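Local coordinates for protein uncharacterized conserved (Bdellovibrio bacteriovorus, PDB 7O21) that probably trims cell-wall peptidoglycan as an LD-carboxypeptidase of the YkuD family, with a role in cell shape and curvature, at residues L238-P252 with V263-V275. Numbering follows the deposited sequence.
Sequences LKSKYEYIKVHLSQP and VKTLQRYESDKHV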
ATOM      1  N   LEU A 238      23.575  -5.168  17.309  1.00 21.34           N
ATOM      2  CA  LEU A 238      24.082  -6.077  16.287  1.00 21.09           C
ATOM      3  C   LEU A 238      25.600  -6.019  16.223  1.00 23.78           C
ATOM      4  O   LEU A 238      26.271  -7.055  16.138  1.00 26.63           O
ATOM      5  CB  LEU A 238      23.483  -5.726  14.924  1.00 22.18           C
ATOM      6  CG  LEU A 238      21.996  -5.989  14.744  1.00 26.89           C
ATOM      7  CD1 LEU A 238      21.505  -5.371  13.440  1.00 25.60           C
ATOM      8  CD2 LEU A 238      21.769  -7.483  14.759  1.00 30.81           C
ATOM      9  N   LYS A 239      26.155  -4.809  16.258  1.00 21.88           N
ATOM     10  CA  LYS A 239      27.605  -4.648  16.248  1.00 23.09           C
ATOM     11  C   LYS A 239      28.257  -5.405  17.396  1.00 26.34           C
ATOM     12  O   LYS A 239      29.327  -6.002  17.227  1.00 25.35           O
ATOM     13  CB  LYS A 239      27.968  -3.165  16.311  1.00 23.78           C
ATOM     14  CG  LYS A 239      29.466  -2.909  16.442  1.00 23.17           C
ATOM     15  CD  LYS A 239      29.771  -1.427  16.535  1.00 27.65           C
ATOM     16  CE  LYS A 239      31.279  -1.197  16.547  1.00 22.43           C
ATOM     17  NZ  LYS A 239      31.630   0.244  16.657  1.00 28.83           N
ATOM     18  N   SER A 240      27.640  -5.373  18.579  1.00 24.11           N
ATOM     19  CA  SER A 240      28.239  -6.057  19.718  1.00 24.63           C
ATOM     20  C   SER A 240      28.319  -7.561  19.492  1.00 30.83           C
ATOM     21  O   SER A 240      29.222  -8.222  20.021  1.00 34.15           O
ATOM     22  CB  SER A 240      27.449  -5.754  20.992  1.00 25.63           C
ATOM     23  OG  SER A 240      26.240  -6.488  21.031  1.00 31.31           O
ATOM     24  N   LYS A 241      27.392  -8.118  18.713  1.00 25.20           N
ATOM     25  CA  LYS A 241      27.301  -9.560  18.519  1.00 29.39           C
ATOM     26  C   LYS A 241      28.009 -10.057  17.269  1.00 38.17           C
ATOM     27  O   LYS A 241      28.514 -11.184  17.266  1.00 37.85           O
ATOM     28  CB  LYS A 241      25.835 -10.002  18.467  1.00 36.24           C
ATOM     29  CG  LYS A 241      25.044  -9.646  19.714  1.00 45.70           C
ATOM     30  CD  LYS A 241      23.759 -10.456  19.816  1.00 53.84           C
ATOM     31  CE  LYS A 241      22.660  -9.896  18.923  1.00 48.52           C
ATOM     32  NZ  LYS A 241      21.670 -10.945  18.551  1.00 50.39           N
ATOM     33  N   TYR A 242      28.058  -9.253  16.209  1.00 28.07           N
ATOM     34  CA  TYR A 242      28.601  -9.674  14.919  1.00 29.32           C
ATOM     35  C   TYR A 242      29.624  -8.625  14.516  1.00 27.85           C
ATOM     36  O   TYR A 242      29.255  -7.552  14.025  1.00 28.13           O
ATOM     37  CB  TYR A 242      27.488  -9.797  13.886  1.00 36.63           C
ATOM     38  CG  TYR A 242      26.421 -10.769  14.315  1.00 37.81           C
ATOM     39  CD1 TYR A 242      26.757 -12.042  14.754  1.00 45.65           C
ATOM     40  CD2 TYR A 242      25.080 -10.404  14.323  1.00 46.20           C
ATOM     41  CE1 TYR A 242      25.788 -12.939  15.166  1.00 49.25           C
ATOM     42  CE2 TYR A 242      24.101 -11.294  14.735  1.00 49.77           C
ATOM     43  CZ  TYR A 242      24.462 -12.561  15.155  1.00 53.99           C
ATOM     44  OH  TYR A 242      23.499 -13.453  15.566  1.00 56.46           O
ATOM     45  N   GLU A 243      30.905  -8.955  14.708  1.00 26.91           N
ATOM     46  CA  GLU A 243      31.968  -7.966  14.576  1.00 32.37           C
ATOM     47  C   GLU A 243      32.120  -7.478  13.139  1.00 27.31           C
ATOM     48  O   GLU A 243      32.345  -6.283  12.908  1.00 29.18           O
ATOM     49  CB  GLU A 243      33.286  -8.555  15.074  1.00 41.38           C
ATOM     50  CG  GLU A 243      34.397  -7.531  15.228  1.00 47.90           C
ATOM     51  CD  GLU A 243      35.634  -8.104  15.897  1.00 55.32           C
ATOM     52  OE1 GLU A 243      35.909  -7.730  17.058  1.00 71.23           O
ATOM     53  OE2 GLU A 243      36.340  -8.915  15.264  1.00 50.96           O
ATOM     54  N   TYR A 244      32.029  -8.376  12.164  1.00 27.24           N
ATOM     55  CA  TYR A 244      32.271  -8.027  10.771  1.00 25.04           C
ATOM     56  C   TYR A 244      31.034  -8.323   9.940  1.00 23.95           C
ATOM     57  O   TYR A 244      30.486  -9.431   9.998  1.00 25.46           O
ATOM     58  CB  TYR A 244      33.478  -8.780  10.203  1.00 31.69           C
ATOM     59  CG  TYR A 244      34.784  -8.414  10.872  1.00 32.22           C
ATOM     60  CD1 TYR A 244      35.397  -7.193  10.623  1.00 38.87           C
ATOM     61  CD2 TYR A 244      35.398  -9.288  11.757  1.00 46.46           C
ATOM     62  CE1 TYR A 244      36.594  -6.856  11.238  1.00 46.73           C
ATOM     63  CE2 TYR A 244      36.588  -8.962  12.372  1.00 42.62           C
ATOM     64  CZ  TYR A 244      37.183  -7.747  12.111  1.00 48.01           C
ATOM     65  OH  TYR A 244      38.372  -7.428  12.731  1.00 56.63           O
ATOM     66  N   ILE A 245      30.599  -7.327   9.169  1.00 20.80           N
ATOM     67  CA  ILE A 245      29.491  -7.485   8.239  1.00 21.92           C
ATOM     68  C   ILE A 245      29.919  -6.991   6.863  1.00 20.45           C
ATOM     69  O   ILE A 245      30.926  -6.297   6.704  1.00 22.07           O
ATOM     70  CB  ILE A 245      28.209  -6.763   8.712  1.00 20.06           C
ATOM     71  CG1 ILE A 245      28.428  -5.248   8.768  1.00 21.05           C
ATOM     72  CG2 ILE A 245      27.743  -7.310  10.063  1.00 23.44           C
ATOM     73  CD1 ILE A 245      27.134  -4.445   8.934  1.00 20.61           C
ATOM     74  N   LYS A 246      29.134  -7.383   5.859  1.00 20.40           N
ATOM     75  CA  LYS A 246      29.333  -6.971   4.478  1.00 22.64           C
ATOM     76  C   LYS A 246      28.017  -6.396   3.979  1.00 18.00           C
ATOM     77  O   LYS A 246      26.967  -7.022   4.153  1.00 19.77           O
ATOM     78  CB  LYS A 246      29.695  -8.178   3.609  1.00 26.07           C
ATOM     79  CG  LYS A 246      31.122  -8.697   3.782  1.00 29.81           C
ATOM     80  CD  LYS A 246      31.181 -10.188   3.465  1.00 39.60           C
ATOM     81  CE  LYS A 246      32.057 -10.495   2.266  1.00 48.68           C
ATOM     82  NZ  LYS A 246      31.286 -10.455   0.990  1.00 52.70           N
ATOM     83  N   VAL A 247      28.072  -5.214   3.367  1.00 17.17           N
ATOM     84  CA  VAL A 247      26.897  -4.586   2.768  1.00 21.57           C
ATOM     85  C   VAL A 247      27.235  -4.264   1.320  1.00 18.37           C
ATOM     86  O   VAL A 247      28.161  -3.489   1.056  1.00 20.76           O
ATOM     87  CB  VAL A 247      26.464  -3.310   3.510  1.00 20.66           C
ATOM     88  CG1 VAL A 247      25.191  -2.742   2.871  1.00 20.16           C
ATOM     89  CG2 VAL A 247      26.271  -3.590   4.994  1.00 22.11           C
ATOM     90  N   HIS A 248      26.502  -4.857   0.387  1.00 20.33           N
ATOM     91  CA  HIS A 248      26.710  -4.610  -1.031  1.00 22.39           C
ATOM     92  C   HIS A 248      25.422  -4.087  -1.645  1.00 20.39           C
ATOM     93  O   HIS A 248      24.333  -4.590  -1.347  1.00 20.79           O
ATOM     94  CB  HIS A 248      27.169  -5.888  -1.734  1.00 24.16           C
ATOM     95  CG  HIS A 248      28.535  -6.340  -1.313  1.00 42.18           C
ATOM     96  ND1 HIS A 248      28.825  -7.649  -0.994  1.00 51.69           N
ATOM     97  CD2 HIS A 248      29.686  -5.648  -1.142  1.00 46.17           C
ATOM     98  CE1 HIS A 248      30.097  -7.746  -0.651  1.00 42.93           C
ATOM     99  NE2 HIS A 248      30.643  -6.545  -0.735  1.00 50.91           N
ATOM    100  N   LEU A 249      25.553  -3.066  -2.491  1.00 17.98           N
ATOM    101  CA  LEU A 249      24.411  -2.410  -3.115  1.00 18.71           C
ATOM    102  C   LEU A 249      24.562  -2.482  -4.623  1.00 19.35           C
ATOM    103  O   LEU A 249      25.624  -2.140  -5.156  1.00 21.60           O
ATOM    104  CB  LEU A 249      24.366  -0.933  -2.719  1.00 18.82           C
ATOM    105  CG  LEU A 249      24.497  -0.599  -1.234  1.00 20.06           C
ATOM    106  CD1 LEU A 249      24.484   0.912  -1.016  1.00 21.15           C
ATOM    107  CD2 LEU A 249      23.380  -1.265  -0.488  1.00 18.32           C
ATOM    108  N   SER A 250      23.504  -2.909  -5.312  1.00 18.05           N
ATOM    109  CA  SER A 250      23.512  -2.792  -6.759  1.00 19.31           C
ATOM    110  C   SER A 250      23.480  -1.320  -7.161  1.00 17.68           C
ATOM    111  O   SER A 250      23.111  -0.434  -6.380  1.00 17.29           O
ATOM    112  CB  SER A 250      22.312  -3.523  -7.361  1.00 18.07           C
ATOM    113  OG  SER A 250      21.102  -2.803  -7.140  1.00 20.49           O
ATOM    114  N   GLN A 251      23.895  -1.057  -8.383  1.00 17.66           N
ATOM    115  CA  GLN A 251      23.836   0.306  -8.871  1.00 14.74           C
ATOM    116  C   GLN A 251      22.427   0.855  -8.643  1.00 17.37           C
ATOM    117  O   GLN A 251      21.454   0.260  -9.125  1.00 17.59           O
ATOM    118  CB  GLN A 251      24.173   0.356 -10.354  1.00 16.64           C
ATOM    119  CG  GLN A 251      23.949   1.721 -10.952  1.00 15.76           C
ATOM    120  CD  GLN A 251      24.211   1.708 -12.432  1.00 19.80           C
ATOM    121  OE1 GLN A 251      25.319   1.395 -12.873  1.00 19.12           O
ATOM    122  NE2 GLN A 251      23.193   2.040 -13.214  1.00 17.08           N
ATOM    123  N   PRO A 252      22.273   1.944  -7.893  1.00 18.55           N
ATOM    124  CA  PRO A 252      20.942   2.384  -7.474  1.00 17.07           C
ATOM    125  C   PRO A 252      20.261   3.345  -8.441  1.00 17.32           C
ATOM    126  O   PRO A 252      20.888   4.000  -9.276  1.00 18.96           O
ATOM    127  CB  PRO A 252      21.241   3.130  -6.164  1.00 17.32           C
ATOM    128  CG  PRO A 252      22.583   3.718  -6.407  1.00 21.44           C
ATOM    129  CD  PRO A 252      23.341   2.652  -7.166  1.00 22.24           C
ATOM    130  N   VAL A 263      16.865   7.062  -3.043  1.00 13.40           N
ATOM    131  CA  VAL A 263      17.817   6.070  -3.530  1.00 13.62           C
ATOM    132  C   VAL A 263      17.173   4.703  -3.363  1.00 12.95           C
ATOM    133  O   VAL A 263      16.657   4.390  -2.290  1.00 15.33           O
ATOM    134  CB  VAL A 263      19.145   6.141  -2.751  1.00 14.19           C
ATOM    135  CG1 VAL A 263      20.109   5.090  -3.234  1.00 15.48           C
ATOM    136  CG2 VAL A 263      19.771   7.527  -2.920  1.00 16.58           C
ATOM    137  N   LYS A 264      17.167   3.895  -4.433  1.00 13.08           N
ATOM    138  CA  LYS A 264      16.625   2.539  -4.352  1.00 15.19           C
ATOM    139  C   LYS A 264      17.626   1.571  -4.965  1.00 15.71           C
ATOM    140  O   LYS A 264      18.165   1.830  -6.050  1.00 16.39           O
ATOM    141  CB  LYS A 264      15.274   2.455  -5.074  1.00 16.74           C
ATOM    142  CG  LYS A 264      14.616   1.081  -5.024  1.00 16.33           C
ATOM    143  CD  LYS A 264      13.302   1.119  -5.794  1.00 19.76           C
ATOM    144  CE  LYS A 264      12.578  -0.223  -5.788  1.00 21.41           C
ATOM    145  NZ  LYS A 264      11.194  -0.089  -6.377  1.00 23.32           N
ATOM    146  N   THR A 265      17.886   0.469  -4.256  1.00 15.79           N
ATOM    147  CA  THR A 265      18.933  -0.471  -4.639  1.00 15.06           C
ATOM    148  C   THR A 265      18.535  -1.877  -4.201  1.00 16.51           C
ATOM    149  O   THR A 265      17.667  -2.054  -3.349  1.00 17.60           O
ATOM    150  CB  THR A 265      20.270  -0.056  -4.003  1.00 17.37           C
ATOM    151  OG1 THR A 265      21.303  -0.984  -4.360  1.00 19.32           O
ATOM    152  CG2 THR A 265      20.162  -0.025  -2.497  1.00 18.82           C
ATOM    153  N   LEU A 266      19.137  -2.880  -4.843  1.00 15.65           N
ATOM    154  CA  LEU A 266      19.112  -4.251  -4.336  1.00 13.91           C
ATOM    155  C   LEU A 266      20.301  -4.431  -3.392  1.00 17.84           C
ATOM    156  O   LEU A 266      21.457  -4.235  -3.787  1.00 19.27           O
ATOM    157  CB  LEU A 266      19.168  -5.253  -5.489  1.00 16.56           C
ATOM    158  CG  LEU A 266      18.979  -6.724  -5.092  1.00 21.44           C
ATOM    159  CD1 LEU A 266      17.593  -6.953  -4.515  1.00 24.59           C
ATOM    160  CD2 LEU A 266      19.166  -7.623  -6.304  1.00 25.80           C
ATOM    161  N   GLN A 267      20.012  -4.761  -2.141  1.00 16.99           N
ATOM    162  CA  GLN A 267      21.007  -4.791  -1.075  1.00 16.47           C
ATOM    163  C   GLN A 267      21.272  -6.221  -0.632  1.00 18.60           C
ATOM    164  O   GLN A 267      20.333  -6.973  -0.364  1.00 17.52           O
ATOM    165  CB  GLN A 267      20.481  -3.992   0.111  1.00 15.17           C
ATOM    166  CG  GLN A 267      21.313  -4.097   1.388  1.00 17.10           C
ATOM    167  CD  GLN A 267      20.589  -3.484   2.576  1.00 18.33           C
ATOM    168  OE1 GLN A 267      20.506  -2.266   2.695  1.00 19.84           O
ATOM    169  NE2 GLN A 267      20.016  -4.322   3.424  1.00 17.28           N
ATOM    170  N   ARG A 268      22.544  -6.580  -0.549  1.00 17.15           N
ATOM    171  CA  ARG A 268      22.966  -7.841   0.045  1.00 18.79           C
ATOM    172  C   ARG A 268      23.612  -7.521   1.389  1.00 18.02           C
ATOM    173  O   ARG A 268      24.561  -6.735   1.449  1.00 19.86           O
ATOM    174  CB  ARG A 268      23.964  -8.553  -0.861  1.00 20.25           C
ATOM    175  CG  ARG A 268      24.362  -9.936  -0.361  1.00 23.61           C
ATOM    176  CD  ARG A 268      25.475 -10.509  -1.225  1.00 26.51           C
ATOM    177  NE  ARG A 268      25.758 -11.903  -0.883  1.00 28.00           N
ATOM    178  CZ  ARG A 268      26.628 -12.279   0.047  1.00 33.00           C
ATOM    179  NH1 ARG A 268      27.298 -11.363   0.733  1.00 26.46           N
ATOM    180  NH2 ARG A 268      26.830 -13.572   0.286  1.00 33.59           N
ATOM    181  N   TYR A 269      23.081  -8.113   2.453  1.00 19.29           N
ATOM    182  CA  TYR A 269      23.596  -7.952   3.811  1.00 18.43           C
ATOM    183  C   TYR A 269      24.111  -9.296   4.302  1.00 18.57           C
ATOM    184  O   TYR A 269      23.392 -10.298   4.235  1.00 20.43           O
ATOM    185  CB  TYR A 269      22.470  -7.497   4.750  1.00 21.34           C
ATOM    186  CG  TYR A 269      22.935  -7.231   6.166  1.00 19.82           C
ATOM    187  CD1 TYR A 269      22.947  -8.238   7.118  1.00 25.10           C
ATOM    188  CD2 TYR A 269      23.353  -5.965   6.539  1.00 21.62           C
ATOM    189  CE1 TYR A 269      23.378  -7.984   8.411  1.00 22.75           C
ATOM    190  CE2 TYR A 269      23.767  -5.700   7.816  1.00 23.22           C
ATOM    191  CZ  TYR A 269      23.792  -6.713   8.739  1.00 20.37           C
ATOM    192  OH  TYR A 269      24.203  -6.421  10.014  1.00 24.44           O
ATOM    193  N   GLU A 270      25.333  -9.313   4.821  1.00 17.61           N
ATOM    194  CA  GLU A 270      25.927 -10.551   5.319  1.00 17.56           C
ATOM    195  C   GLU A 270      26.590 -10.334   6.667  1.00 17.22           C
ATOM    196  O   GLU A 270      27.416  -9.432   6.822  1.00 22.10           O
ATOM    197  CB  GLU A 270      26.971 -11.108   4.349  1.00 22.50           C
ATOM    198  CG  GLU A 270      27.658 -12.370   4.888  1.00 28.50           C
ATOM    199  CD  GLU A 270      28.422 -13.148   3.827  1.00 35.13           C
ATOM    200  OE1 GLU A 270      28.763 -12.568   2.778  1.00 31.43           O
ATOM    201  OE2 GLU A 270      28.692 -14.347   4.047  1.00 31.25           O
ATOM    202  N   SER A 271      26.250 -11.187   7.622  1.00 19.78           N
ATOM    203  CA  SER A 271      27.042 -11.387   8.823  1.00 19.20           C
ATOM    204  C   SER A 271      27.444 -12.855   8.878  1.00 24.19           C
ATOM    205  O   SER A 271      27.056 -13.662   8.029  1.00 26.19           O
ATOM    206  CB  SER A 271      26.237 -11.032  10.068  1.00 20.22           C
ATOM    207  OG  SER A 271      25.227 -12.007  10.257  1.00 22.61           O
ATOM    208  N   ASP A 272      28.204 -13.218   9.907  1.00 29.26           N
ATOM    209  CA  ASP A 272      28.580 -14.624  10.025  1.00 25.35           C
ATOM    210  C   ASP A 272      27.375 -15.535  10.220  1.00 32.94           C
ATOM    211  O   ASP A 272      27.477 -16.740   9.968  1.00 40.87           O
ATOM    212  CB  ASP A 272      29.612 -14.810  11.134  1.00 26.20           C
ATOM    213  CG  ASP A 272      31.010 -14.453  10.672  1.00 28.61           C
ATOM    214  OD1 ASP A 272      31.323 -14.734   9.492  1.00 35.61           O
ATOM    215  OD2 ASP A 272      31.780 -13.881  11.465  1.00 35.02           O
ATOM    216  N   LYS A 273      26.235 -14.989  10.641  1.00 23.32           N
ATOM    217  CA  LYS A 273      25.041 -15.787  10.894  1.00 23.80           C
ATOM    218  C   LYS A 273      24.154 -15.954   9.661  1.00 31.10           C
ATOM    219  O   LYS A 273      23.738 -17.074   9.350  1.00 34.67           O
ATOM    220  CB  LYS A 273      24.230 -15.191  12.045  1.00 29.21           C
ATOM    221  CG  LYS A 273      23.020 -16.034  12.452  1.00 35.14           C
ATOM    222  CD  LYS A 273      22.667 -15.823  13.913  1.00 40.47           C
ATOM    223  CE  LYS A 273      21.663 -16.855  14.390  1.00 46.16           C
ATOM    224  NZ  LYS A 273      22.234 -18.227  14.306  1.00 54.61           N
ATOM    225  N   HIS A 274      23.820 -14.864   8.968  0.53 30.63           N
ATOM    226  CA  HIS A 274      22.927 -14.975   7.819  0.53 31.12           C
ATOM    227  C   HIS A 274      23.331 -14.019   6.702  0.53 26.10           C
ATOM    228  O   HIS A 274      24.078 -13.057   6.902  0.53 24.68           O
ATOM    229  CB  HIS A 274      21.434 -14.775   8.154  0.53 35.81           C
ATOM    230  CG  HIS A 274      21.163 -14.258   9.535  0.53 34.42           C
ATOM    231  ND1 HIS A 274      21.616 -13.034   9.979  0.53 34.94           N
ATOM    232  CD2 HIS A 274      20.440 -14.782  10.553  0.53 31.28           C
ATOM    233  CE1 HIS A 274      21.205 -12.839  11.219  0.53 22.04           C
ATOM    234  NE2 HIS A 274      20.490 -13.886  11.592  0.53 36.75           N
ATOM    235  N   VAL A 275      22.821 -14.328   5.513  1.00 23.78           N
ATOM    236  CA  VAL A 275      22.889 -13.468   4.339  1.00 22.13           C
ATOM    237  C   VAL A 275      21.453 -13.222   3.908  1.00 23.50           C
ATOM    238  O   VAL A 275      20.632 -14.144   3.890  1.00 24.10           O
ATOM    239  CB  VAL A 275      23.665 -14.139   3.187  1.00 23.32           C
ATOM    240  CG1 VAL A 275      23.606 -13.269   1.928  1.00 28.37           C
ATOM    241  CG2 VAL A 275      25.108 -14.407   3.593  1.00 28.63           C
TER
HETATM  242  O   HOH W   1      29.394 -11.293  11.522  1.00 29.01           O
HETATM  243  O   HOH W   2      32.553 -11.128  12.588  1.00 35.26           O
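Lys246 and Glu270 face each other as a hydrogen-bonded antiparallel pair, their side chains running side by side. The long, flexible lysine bends at its last two torsions, so that CD rests 3.5 Å from Glu270 OE1 while NZ makes only a long salt bridge to that oxygen. Arg268, extended from CG to NE, grips it more firmly: NH1 donates to Glu270 OE1 at 2.8 Å; the oxygen lies near the guanidinium plane, while NH1 comes to it from above the carboxylate plane. The single carboxylate thus probably eases the closeness of the two cations, Lys246 NZ and Arg268 NH1, 4.1 Å apart.

Val247, Leu249, Gln267 and Tyr269 occupy the other face. With its CG anti to the backbone N (chi1 -177°), Tyr269 brings its ring to Ile245, whose CD1 is 3.8 Å from CE2; beta-branched Ile245 and Val247 suit an extended backbone, and both are buried here.

Farther along, polar side chains replace part of the regular pairing. Thr265 OG1 donates to Ser250 O (2.8 Å), and Ser250 OG, also bonded to Thr36, accepts from Leu266 N (3.0 Å).

The hairpin of strands 246-257 and 260-270 belongs to the antiparallel sheet of the NTF2-like domain; helix 184-206 packs on the face bearing Val247 and Leu249, through Trp205 and Trp201, and strand 275-287 flanks strand 260-270.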